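Local coordinates for protein beta-fructofuranosidase (Arabidopsis thaliana, PDB 2OXB) that hydrolyses sucrose and 1-kestose, and less readily neokestose and levan, as a cell-wall invertase that releases terminal non-reducing beta-D-fructofuranoside residues, at residues Ala140-Asp145 / Ser195-Cys200; Gln103-Ala108 / Arg144-Ala149. The protein carries 1 engineered substitution. One frame throughout, in Å; residues are numbered along the deposited sequence.

Contact 1. Residues Ala140-Asp145 / Ser195-Cys200; sequences ASSFRD and SGMWQC. Engineered in segment 195-200: Gln199 (natural residue Glu). With FRU (beta-D-fructofuranose), chain B; GLC (alpha-D-glucopyranose), chain C.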
ATOM      1  N   ALA A 140     -26.960  -7.441   1.974  1.00 49.76           N
ATOM      2  CA  ALA A 140     -26.277  -8.378   2.861  1.00 49.03           C
ATOM      3  C   ALA A 140     -24.997  -8.901   2.214  1.00 47.62           C
ATOM      4  O   ALA A 140     -24.146  -9.477   2.891  1.00 48.60           O
ATOM      5  CB  ALA A 140     -27.202  -9.541   3.208  1.00 50.13           C
ATOM      6  N   SER A 141     -24.873  -8.701   0.902  1.00 45.38           N
ATOM      7  CA  SER A 141     -23.698  -9.149   0.162  1.00 42.83           C
ATOM      8  C   SER A 141     -22.733  -7.993  -0.052  1.00 40.65           C
ATOM      9  O   SER A 141     -21.840  -8.066  -0.891  1.00 39.97           O
ATOM     10  CB  SER A 141     -24.110  -9.723  -1.192  1.00 42.78           C
ATOM     11  OG  SER A 141     -24.920 -10.864  -1.021  1.00 43.45           O
ATOM     12  N   SER A 142     -22.931  -6.923   0.708  1.00 38.66           N
ATOM     13  CA  SER A 142     -22.076  -5.755   0.616  1.00 37.51           C
ATOM     14  C   SER A 142     -22.020  -5.007   1.941  1.00 36.53           C
ATOM     15  O   SER A 142     -22.366  -3.830   2.009  1.00 34.96           O
ATOM     16  CB  SER A 142     -22.563  -4.827  -0.500  1.00 37.91           C
ATOM     17  OG  SER A 142     -21.644  -4.845  -1.592  1.00 37.79           O
ATOM     18  N   PHE A 143     -21.566  -5.706   2.985  1.00 36.10           N
ATOM     19  CA  PHE A 143     -21.447  -5.158   4.346  1.00 36.51           C
ATOM     20  C   PHE A 143     -20.279  -5.830   5.085  1.00 35.15           C
ATOM     21  O   PHE A 143     -20.477  -6.600   6.034  1.00 35.05           O
ATOM     22  CB  PHE A 143     -22.750  -5.396   5.123  1.00 37.47           C
ATOM     23  CG  PHE A 143     -22.723  -4.893   6.541  1.00 38.49           C
ATOM     24  CD1 PHE A 143     -22.404  -3.567   6.822  1.00 41.39           C
ATOM     25  CD2 PHE A 143     -23.063  -5.730   7.589  1.00 39.12           C
ATOM     26  CE1 PHE A 143     -22.433  -3.079   8.134  1.00 41.28           C
ATOM     27  CE2 PHE A 143     -23.097  -5.256   8.903  1.00 40.77           C
ATOM     28  CZ  PHE A 143     -22.781  -3.928   9.173  1.00 41.49           C
ATOM     29  N   ARG A 144     -19.062  -5.519   4.654  1.00 33.00           N
ATOM     30  CA  ARG A 144     -17.890  -6.124   5.253  1.00 30.60           C
ATOM     31  C   ARG A 144     -16.719  -5.165   5.419  1.00 29.35           C
ATOM     32  O   ARG A 144     -16.803  -3.982   5.073  1.00 27.79           O
ATOM     33  CB  ARG A 144     -17.444  -7.335   4.408  1.00 29.57           C
ATOM     34  CG  ARG A 144     -16.318  -7.065   3.400  1.00 28.24           C
ATOM     35  CD  ARG A 144     -16.779  -6.445   2.091  1.00 27.54           C
ATOM     36  NE  ARG A 144     -17.464  -7.398   1.225  1.00 24.98           N
ATOM     37  CZ  ARG A 144     -17.945  -7.097   0.028  1.00 21.87           C
ATOM     38  NH1 ARG A 144     -17.814  -5.872  -0.437  1.00 22.26           N
ATOM     39  NH2 ARG A 144     -18.560  -8.016  -0.696  1.00 19.92           N
ATOM     40  N   ASP A 145     -15.632  -5.705   5.969  1.00 27.17           N
ATOM     41  CA  ASP A 145     -14.396  -4.976   6.181  1.00 24.56           C
ATOM     42  C   ASP A 145     -14.436  -3.891   7.231  1.00 24.08           C
ATOM     43  O   ASP A 145     -14.238  -2.717   6.936  1.00 24.21           O
ATOM     44  CB  ASP A 145     -13.924  -4.408   4.859  1.00 22.75           C
ATOM     45  CG  ASP A 145     -13.760  -5.477   3.824  1.00 21.64           C
ATOM     46  OD1 ASP A 145     -13.661  -6.652   4.224  1.00 18.55           O
ATOM     47  OD2 ASP A 145     -13.728  -5.152   2.622  1.00 24.24           O
ATOM     48  N   SER A 195     -18.807   6.086  -7.589  1.00 37.11           N
ATOM     49  CA  SER A 195     -17.936   4.983  -7.200  1.00 38.74           C
ATOM     50  C   SER A 195     -18.752   3.839  -6.619  1.00 39.33           C
ATOM     51  O   SER A 195     -19.655   4.053  -5.810  1.00 40.08           O
ATOM     52  CB  SER A 195     -16.929   5.452  -6.157  1.00 39.58           C
ATOM     53  OG  SER A 195     -17.592   5.904  -4.992  1.00 36.92           O
ATOM     54  N   GLY A 196     -18.431   2.619  -7.021  1.00 39.31           N
ATOM     55  CA  GLY A 196     -19.178   1.487  -6.515  1.00 38.08           C
ATOM     56  C   GLY A 196     -18.993   1.280  -5.026  1.00 37.06           C
ATOM     57  O   GLY A 196     -18.869   2.230  -4.243  1.00 37.55           O
ATOM     58  N   MET A 197     -18.987   0.006  -4.654  1.00 35.35           N
ATOM     59  CA  MET A 197     -18.804  -0.445  -3.281  1.00 33.62           C
ATOM     60  C   MET A 197     -17.556   0.169  -2.663  1.00 33.22           C
ATOM     61  O   MET A 197     -16.602   0.509  -3.363  1.00 33.51           O
ATOM     62  CB  MET A 197     -18.660  -1.969  -3.270  1.00 33.50           C
ATOM     63  CG  MET A 197     -18.265  -2.575  -1.941  1.00 33.38           C
ATOM     64  SD  MET A 197     -19.643  -2.776  -0.840  1.00 33.77           S
ATOM     65  CE  MET A 197     -18.880  -3.533   0.578  1.00 32.29           C
ATOM     66  N   TRP A 198     -17.576   0.311  -1.344  1.00 31.70           N
ATOM     67  CA  TRP A 198     -16.437   0.837  -0.612  1.00 30.28           C
ATOM     68  C   TRP A 198     -15.873  -0.311   0.197  1.00 31.14           C
ATOM     69  O   TRP A 198     -16.569  -0.868   1.049  1.00 31.46           O
ATOM     70  CB  TRP A 198     -16.864   1.931   0.346  1.00 28.49           C
ATOM     71  CG  TRP A 198     -16.843   3.302  -0.229  1.00 24.71           C
ATOM     72  CD1 TRP A 198     -16.984   3.652  -1.541  1.00 23.53           C
ATOM     73  CD2 TRP A 198     -16.786   4.522   0.512  1.00 21.42           C
ATOM     74  NE1 TRP A 198     -17.029   5.024  -1.655  1.00 23.35           N
ATOM     75  CE2 TRP A 198     -16.908   5.580  -0.409  1.00 21.03           C
ATOM     76  CE3 TRP A 198     -16.651   4.822   1.872  1.00 19.93           C
ATOM     77  CZ2 TRP A 198     -16.899   6.919  -0.019  1.00 20.53           C
ATOM     78  CZ3 TRP A 198     -16.644   6.157   2.265  1.00 20.45           C
ATOM     79  CH2 TRP A 198     -16.767   7.188   1.319  1.00 19.08           C
ATOM     80  N   GLN A 199     -14.617  -0.668  -0.060  1.00 32.02           N
ATOM     81  CA  GLN A 199     -13.980  -1.765   0.670  1.00 32.73           C
ATOM     82  C   GLN A 199     -12.844  -1.341   1.555  1.00 29.98           C
ATOM     83  O   GLN A 199     -12.388  -0.209   1.493  1.00 29.20           O
ATOM     84  CB  GLN A 199     -13.474  -2.841  -0.288  1.00 35.61           C
ATOM     85  CG  GLN A 199     -14.556  -3.792  -0.727  1.00 39.08           C
ATOM     86  CD  GLN A 199     -14.385  -4.194  -2.162  1.00 41.21           C
ATOM     87  OE1 GLN A 199     -13.418  -4.872  -2.509  1.00 40.90           O
ATOM     88  NE2 GLN A 199     -15.320  -3.765  -3.020  1.00 42.26           N
ATOM     89  N   CYS A 200     -12.386  -2.278   2.377  1.00 30.23           N
ATOM     90  CA  CYS A 200     -11.280  -2.035   3.305  1.00 28.81           C
ATOM     91  C   CYS A 200     -11.146  -0.573   3.697  1.00 27.05           C
ATOM     92  O   CYS A 200     -10.170   0.087   3.333  1.00 28.48           O
ATOM     93  CB  CYS A 200      -9.953  -2.527   2.710  1.00 26.82           C
ATOM     94  SG  CYS A 200      -9.786  -4.310   2.699  1.00 24.62           S
TER
HETATM   95  C1  FRU B   2     -10.535  -7.285  -1.034  1.00 48.46           C
HETATM   96  C2  FRU B   2     -11.692  -8.227  -0.675  1.00 49.90           C
HETATM   97  C3  FRU B   2     -12.407  -7.766   0.610  1.00 49.26           C
HETATM   98  C4  FRU B   2     -12.869  -9.049   1.239  1.00 48.91           C
HETATM   99  C5  FRU B   2     -11.773 -10.016   0.793  1.00 50.24           C
HETATM  100  C6  FRU B   2     -12.289 -11.377   0.369  1.00 51.83           C
HETATM  101  O1  FRU B   2     -11.004  -5.994  -1.379  1.00 47.11           O
HETATM  102  O2  FRU B   2     -12.710  -8.512  -1.704  1.00 52.70           O
HETATM  103  O3  FRU B   2     -13.514  -6.902   0.368  1.00 51.09           O
HETATM  104  O4  FRU B   2     -12.933  -8.952   2.666  1.00 46.67           O
HETATM  105  O5  FRU B   2     -11.113  -9.453  -0.331  1.00 49.83           O
HETATM  106  O6  FRU B   2     -12.734 -12.062   1.526  1.00 53.60           O
HETATM  107  C1  GLC C   1     -12.639  -7.874  -3.026  1.00 58.68           C
HETATM  108  C2  GLC C   1     -14.066  -7.727  -3.603  1.00 60.18           C
HETATM  109  C3  GLC C   1     -14.667  -9.075  -4.012  1.00 62.24           C
HETATM  110  C4  GLC C   1     -13.730  -9.681  -5.057  1.00 63.18           C
HETATM  111  C5  GLC C   1     -12.318  -9.870  -4.450  1.00 61.00           C
HETATM  112  C6  GLC C   1     -11.299 -10.458  -5.438  1.00 60.15           C
HETATM  113  O2  GLC C   1     -14.894  -7.074  -2.634  1.00 59.57           O
HETATM  114  O3  GLC C   1     -15.977  -8.899  -4.564  1.00 62.40           O
HETATM  115  O4  GLC C   1     -14.265 -10.935  -5.474  1.00 67.88           O
HETATM  116  O5  GLC C   1     -11.781  -8.602  -3.995  1.00 58.70           O
HETATM  117  O6  GLC C   1     -11.261  -9.662  -6.632  1.00 56.57           O
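Asp145 and Cys200 join two chain segments at the central pocket of the five-bladed beta-propeller characteristic of glycoside hydrolase family 32. Arg144 and Asp145 begin the family's Arg-Asp-Pro motif, whereas Gln199, an engineered replacement for glutamate, precedes Cys200 in the Glu-Cys motif that supplies the acid/base in this family. The backbone N of Cys200 donates to Asp145 OD2 at 3.2 Å, and the bond is nearly straight (172°), meeting the anti side of the carboxylate 30° out of its plane. The same carboxylate also binds sugar: OD1 accepts FRU O4 at 2.9 Å and OD2 accepts FRU O3, also at 2.9 Å. Each oxygen therefore takes one fructose hydroxyl, and the backbone bond at OD2 helps fix how the carboxylate is turned.

Gln199 reaches the substrate by laying its methylene chain beside that carboxylate, its CG 3.7 Å from Asp145 OD2. With CG anti to the carbonyl carbon (chi1 -82°) and a further bend at chi2, its amide arrives beside the bound sucrose, within reach of hydroxyls of both sugar units. Tyr275 OH also bonds to the amide oxygen.

Arg144, bent at chi2 and chi3, brings its guanidinium close to the glucose hydroxyl O2. GLC O2 stands 3.8 Å above one face, offset toward the rim, while Ser142 CA lies over the opposite face. Met197 CG is placed at the guanidinium edge, in plane. The substrate end of this arrangement closes on Gln199 OE1, which accepts both FRU O1 at 2.9 Å and GLC O2 at 2.7 Å.

Contact 2. Residues Gln103-Ala108 / Arg144-Ala149; sequences QVQNIA and RDPTTA. With FRU (beta-D-fructofuranose), chain B.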
ATOM      1  N   GLN A 103     -23.009 -11.162   4.698  1.00 25.59           N
ATOM      2  CA  GLN A 103     -21.952 -10.512   5.459  1.00 24.99           C
ATOM      3  C   GLN A 103     -22.285  -9.939   6.820  1.00 24.95           C
ATOM      4  O   GLN A 103     -22.797  -8.818   6.939  1.00 24.79           O
ATOM      5  CB  GLN A 103     -21.314  -9.428   4.612  1.00 23.19           C
ATOM      6  CG  GLN A 103     -20.500  -9.994   3.502  1.00 22.09           C
ATOM      7  CD  GLN A 103     -20.410  -9.046   2.365  1.00 23.27           C
ATOM      8  OE1 GLN A 103     -20.300  -7.835   2.571  1.00 24.94           O
ATOM      9  NE2 GLN A 103     -20.443  -9.572   1.142  1.00 21.57           N
ATOM     10  N   VAL A 104     -21.953 -10.717   7.846  1.00 24.06           N
ATOM     11  CA  VAL A 104     -22.175 -10.315   9.225  1.00 25.24           C
ATOM     12  C   VAL A 104     -20.841  -9.933   9.859  1.00 25.53           C
ATOM     13  O   VAL A 104     -19.778 -10.304   9.369  1.00 24.38           O
ATOM     14  CB  VAL A 104     -22.812 -11.458  10.048  1.00 25.15           C
ATOM     15  CG1 VAL A 104     -24.229 -11.699   9.587  1.00 26.26           C
ATOM     16  CG2 VAL A 104     -21.995 -12.727   9.892  1.00 26.85           C
ATOM     17  N   GLN A 105     -20.917  -9.180  10.948  1.00 27.69           N
ATOM     18  CA  GLN A 105     -19.740  -8.735  11.673  1.00 28.56           C
ATOM     19  C   GLN A 105     -19.630  -9.454  12.989  1.00 29.06           C
ATOM     20  O   GLN A 105     -20.569  -9.454  13.781  1.00 27.66           O
ATOM     21  CB  GLN A 105     -19.808  -7.237  11.933  1.00 29.85           C
ATOM     22  CG  GLN A 105     -19.898  -6.457  10.667  1.00 32.64           C
ATOM     23  CD  GLN A 105     -18.783  -6.819   9.713  1.00 34.88           C
ATOM     24  OE1 GLN A 105     -18.918  -6.656   8.502  1.00 37.46           O
ATOM     25  NE2 GLN A 105     -17.664  -7.306  10.253  1.00 32.62           N
ATOM     26  N   ASN A 106     -18.454 -10.036  13.213  1.00 29.81           N
ATOM     27  CA  ASN A 106     -18.160 -10.798  14.412  1.00 31.62           C
ATOM     28  C   ASN A 106     -16.946 -10.270  15.130  1.00 33.97           C
ATOM     29  O   ASN A 106     -16.091  -9.638  14.514  1.00 35.94           O
ATOM     30  CB  ASN A 106     -17.917 -12.246  14.024  1.00 29.93           C
ATOM     31  CG  ASN A 106     -19.033 -12.790  13.187  1.00 28.71           C
ATOM     32  OD1 ASN A 106     -20.184 -12.801  13.618  1.00 26.19           O
ATOM     33  ND2 ASN A 106     -18.714 -13.230  11.975  1.00 30.52           N
ATOM     34  N   ILE A 107     -16.868 -10.554  16.428  1.00 35.63           N
ATOM     35  CA  ILE A 107     -15.743 -10.128  17.255  1.00 37.54           C
ATOM     36  C   ILE A 107     -14.995 -11.360  17.784  1.00 39.37           C
ATOM     37  O   ILE A 107     -15.590 -12.424  17.967  1.00 40.00           O
ATOM     38  CB  ILE A 107     -16.228  -9.254  18.447  1.00 37.23           C
ATOM     39  CG1 ILE A 107     -15.036  -8.605  19.154  1.00 37.84           C
ATOM     40  CG2 ILE A 107     -17.003 -10.094  19.438  1.00 37.27           C
ATOM     41  CD1 ILE A 107     -15.421  -7.654  20.296  1.00 36.38           C
ATOM     42  N   ALA A 108     -13.690 -11.208  18.018  1.00 41.41           N
ATOM     43  CA  ALA A 108     -12.839 -12.293  18.521  1.00 42.29           C
ATOM     44  C   ALA A 108     -11.718 -11.818  19.470  1.00 43.34           C
ATOM     45  O   ALA A 108     -10.899 -10.979  19.102  1.00 43.49           O
ATOM     46  CB  ALA A 108     -12.224 -13.051  17.342  1.00 41.26           C
ATOM     47  N   ARG A 144     -19.062  -5.519   4.654  1.00 33.00           N
ATOM     48  CA  ARG A 144     -17.890  -6.124   5.253  1.00 30.60           C
ATOM     49  C   ARG A 144     -16.719  -5.165   5.419  1.00 29.35           C
ATOM     50  O   ARG A 144     -16.803  -3.982   5.073  1.00 27.79           O
ATOM     51  CB  ARG A 144     -17.444  -7.335   4.408  1.00 29.57           C
ATOM     52  CG  ARG A 144     -16.318  -7.065   3.400  1.00 28.24           C
ATOM     53  CD  ARG A 144     -16.779  -6.445   2.091  1.00 27.54           C
ATOM     54  NE  ARG A 144     -17.464  -7.398   1.225  1.00 24.98           N
ATOM     55  CZ  ARG A 144     -17.945  -7.097   0.028  1.00 21.87           C
ATOM     56  NH1 ARG A 144     -17.814  -5.872  -0.437  1.00 22.26           N
ATOM     57  NH2 ARG A 144     -18.560  -8.016  -0.696  1.00 19.92           N
ATOM     58  N   ASP A 145     -15.632  -5.705   5.969  1.00 27.17           N
ATOM     59  CA  ASP A 145     -14.396  -4.976   6.181  1.00 24.56           C
ATOM     60  C   ASP A 145     -14.436  -3.891   7.231  1.00 24.08           C
ATOM     61  O   ASP A 145     -14.238  -2.717   6.936  1.00 24.21           O
ATOM     62  CB  ASP A 145     -13.924  -4.408   4.859  1.00 22.75           C
ATOM     63  CG  ASP A 145     -13.760  -5.477   3.824  1.00 21.64           C
ATOM     64  OD1 ASP A 145     -13.661  -6.652   4.224  1.00 18.55           O
ATOM     65  OD2 ASP A 145     -13.728  -5.152   2.622  1.00 24.24           O
ATOM     66  N   PRO A 146     -14.698  -4.278   8.484  1.00 23.49           N
ATOM     67  CA  PRO A 146     -14.757  -3.323   9.592  1.00 22.24           C
ATOM     68  C   PRO A 146     -13.365  -2.839   9.961  1.00 21.54           C
ATOM     69  O   PRO A 146     -12.403  -3.610  10.026  1.00 22.16           O
ATOM     70  CB  PRO A 146     -15.407  -4.126  10.713  1.00 22.11           C
ATOM     71  CG  PRO A 146     -14.917  -5.515  10.448  1.00 24.13           C
ATOM     72  CD  PRO A 146     -15.048  -5.636   8.939  1.00 23.54           C
ATOM     73  N   THR A 147     -13.277  -1.540  10.195  1.00 20.47           N
ATOM     74  CA  THR A 147     -12.038  -0.874  10.562  1.00 16.30           C
ATOM     75  C   THR A 147     -11.753  -1.034  12.049  1.00 16.95           C
ATOM     76  O   THR A 147     -12.495  -1.680  12.789  1.00 17.87           O
ATOM     77  CB  THR A 147     -12.153   0.631  10.332  1.00 14.48           C
ATOM     78  OG1 THR A 147     -13.057   1.182  11.302  1.00 11.51           O
ATOM     79  CG2 THR A 147     -12.668   0.919   8.961  1.00 10.81           C
ATOM     80  N   THR A 148     -10.666  -0.410  12.474  1.00 16.54           N
ATOM     81  CA  THR A 148     -10.292  -0.410  13.868  1.00 15.32           C
ATOM     82  C   THR A 148     -11.318   0.519  14.507  1.00 15.83           C
ATOM     83  O   THR A 148     -11.894   1.392  13.838  1.00 12.89           O
ATOM     84  CB  THR A 148      -8.877   0.181  14.065  1.00 17.14           C
ATOM     85  OG1 THR A 148      -7.903  -0.695  13.486  1.00 14.08           O
ATOM     86  CG2 THR A 148      -8.571   0.386  15.539  1.00 13.96           C
ATOM     87  N   ALA A 149     -11.529   0.343  15.804  1.00 17.20           N
ATOM     88  CA  ALA A 149     -12.499   1.143  16.536  1.00 19.34           C
ATOM     89  C   ALA A 149     -11.858   2.233  17.393  1.00 21.31           C
ATOM     90  O   ALA A 149     -10.847   2.007  18.066  1.00 22.04           O
ATOM     91  CB  ALA A 149     -13.365   0.227  17.398  1.00 17.78           C
TER
HETATM   92  C1  FRU B   2     -10.535  -7.285  -1.034  1.00 48.46           C
HETATM   93  C2  FRU B   2     -11.692  -8.227  -0.675  1.00 49.90           C
HETATM   94  C3  FRU B   2     -12.407  -7.766   0.610  1.00 49.26           C
HETATM   95  C4  FRU B   2     -12.869  -9.049   1.239  1.00 48.91           C
HETATM   96  C5  FRU B   2     -11.773 -10.016   0.793  1.00 50.24           C
HETATM   97  C6  FRU B   2     -12.289 -11.377   0.369  1.00 51.83           C
HETATM   98  O1  FRU B   2     -11.004  -5.994  -1.379  1.00 47.11           O
HETATM   99  O2  FRU B   2     -12.710  -8.512  -1.704  1.00 52.70           O
HETATM  100  O3  FRU B   2     -13.514  -6.902   0.368  1.00 51.09           O
HETATM  101  O4  FRU B   2     -12.933  -8.952   2.666  1.00 46.67           O
HETATM  102  O5  FRU B   2     -11.113  -9.453  -0.331  1.00 49.83           O
HETATM  103  O6  FRU B   2     -12.734 -12.062   1.526  1.00 53.60           O
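Gln103 brings its amide oxygen over one face of the Arg144 guanidinium, while the amide as a whole crosses that group obliquely, the two planes 27° apart. It gets there from the strand with CG anti to the carbonyl carbon (chi1 -71°) and an almost extended chain beyond. OE1 sits above the guanidinium, 3.2 Å from Arg144 NE, yet the angle is too poor for a hydrogen bond; its real donor is the backbone N of Phe143. The same oxygen also packs on the aliphatic root of the arginine, 3.4 Å from Arg144 CB. The amide is thus fixed by the backbone of the neighbouring loop. Beyond it, Arg144 CD lies 3.7 Å from FRU O3, so the arginine is wedged between the glutamine and the sugar. A leucine in place of Arg144 would probably leave the Gln103 amide oxygen without the guanidinium face it rests on and open a gap between that amide and the fructose.

Two residues further along, Gln105 approaches Pro146 from the opposite direction and packs on this last member of the Arg-Asp-Pro motif. The strand holding both glutamines, 103-110, is an inner one of a four-stranded antiparallel sheet. Trp78 of strand 77-81 and Thr95 of strand 93-97 adjoin both Gln103 and Arg144 from that sheet, while Ile161 of strand 157-165 touches Gln105.

How the contacts relate
Both contacts are buried and share Arg144 and Asp145, so a short piece of loop faces two ways. Contact 1 joins it to the Glu-Cys segment beside the substrate pocket, and its chemistry is polar and directed: hydroxyls and a backbone N-H are gripped by a carboxylate and an amide. Contact 2 ties this loop to strand 103-110, and no hydrogen bond crosses between its segments; an amide oxygen set over a guanidinium face, and packing on a proline, do the work. The two also meet directly, through a probable backbone hydrogen bond from Gln103 N to Ala140 O. Strand 103-110 thus appears to act as a second shell behind the loop whose Asp145 binds fructose.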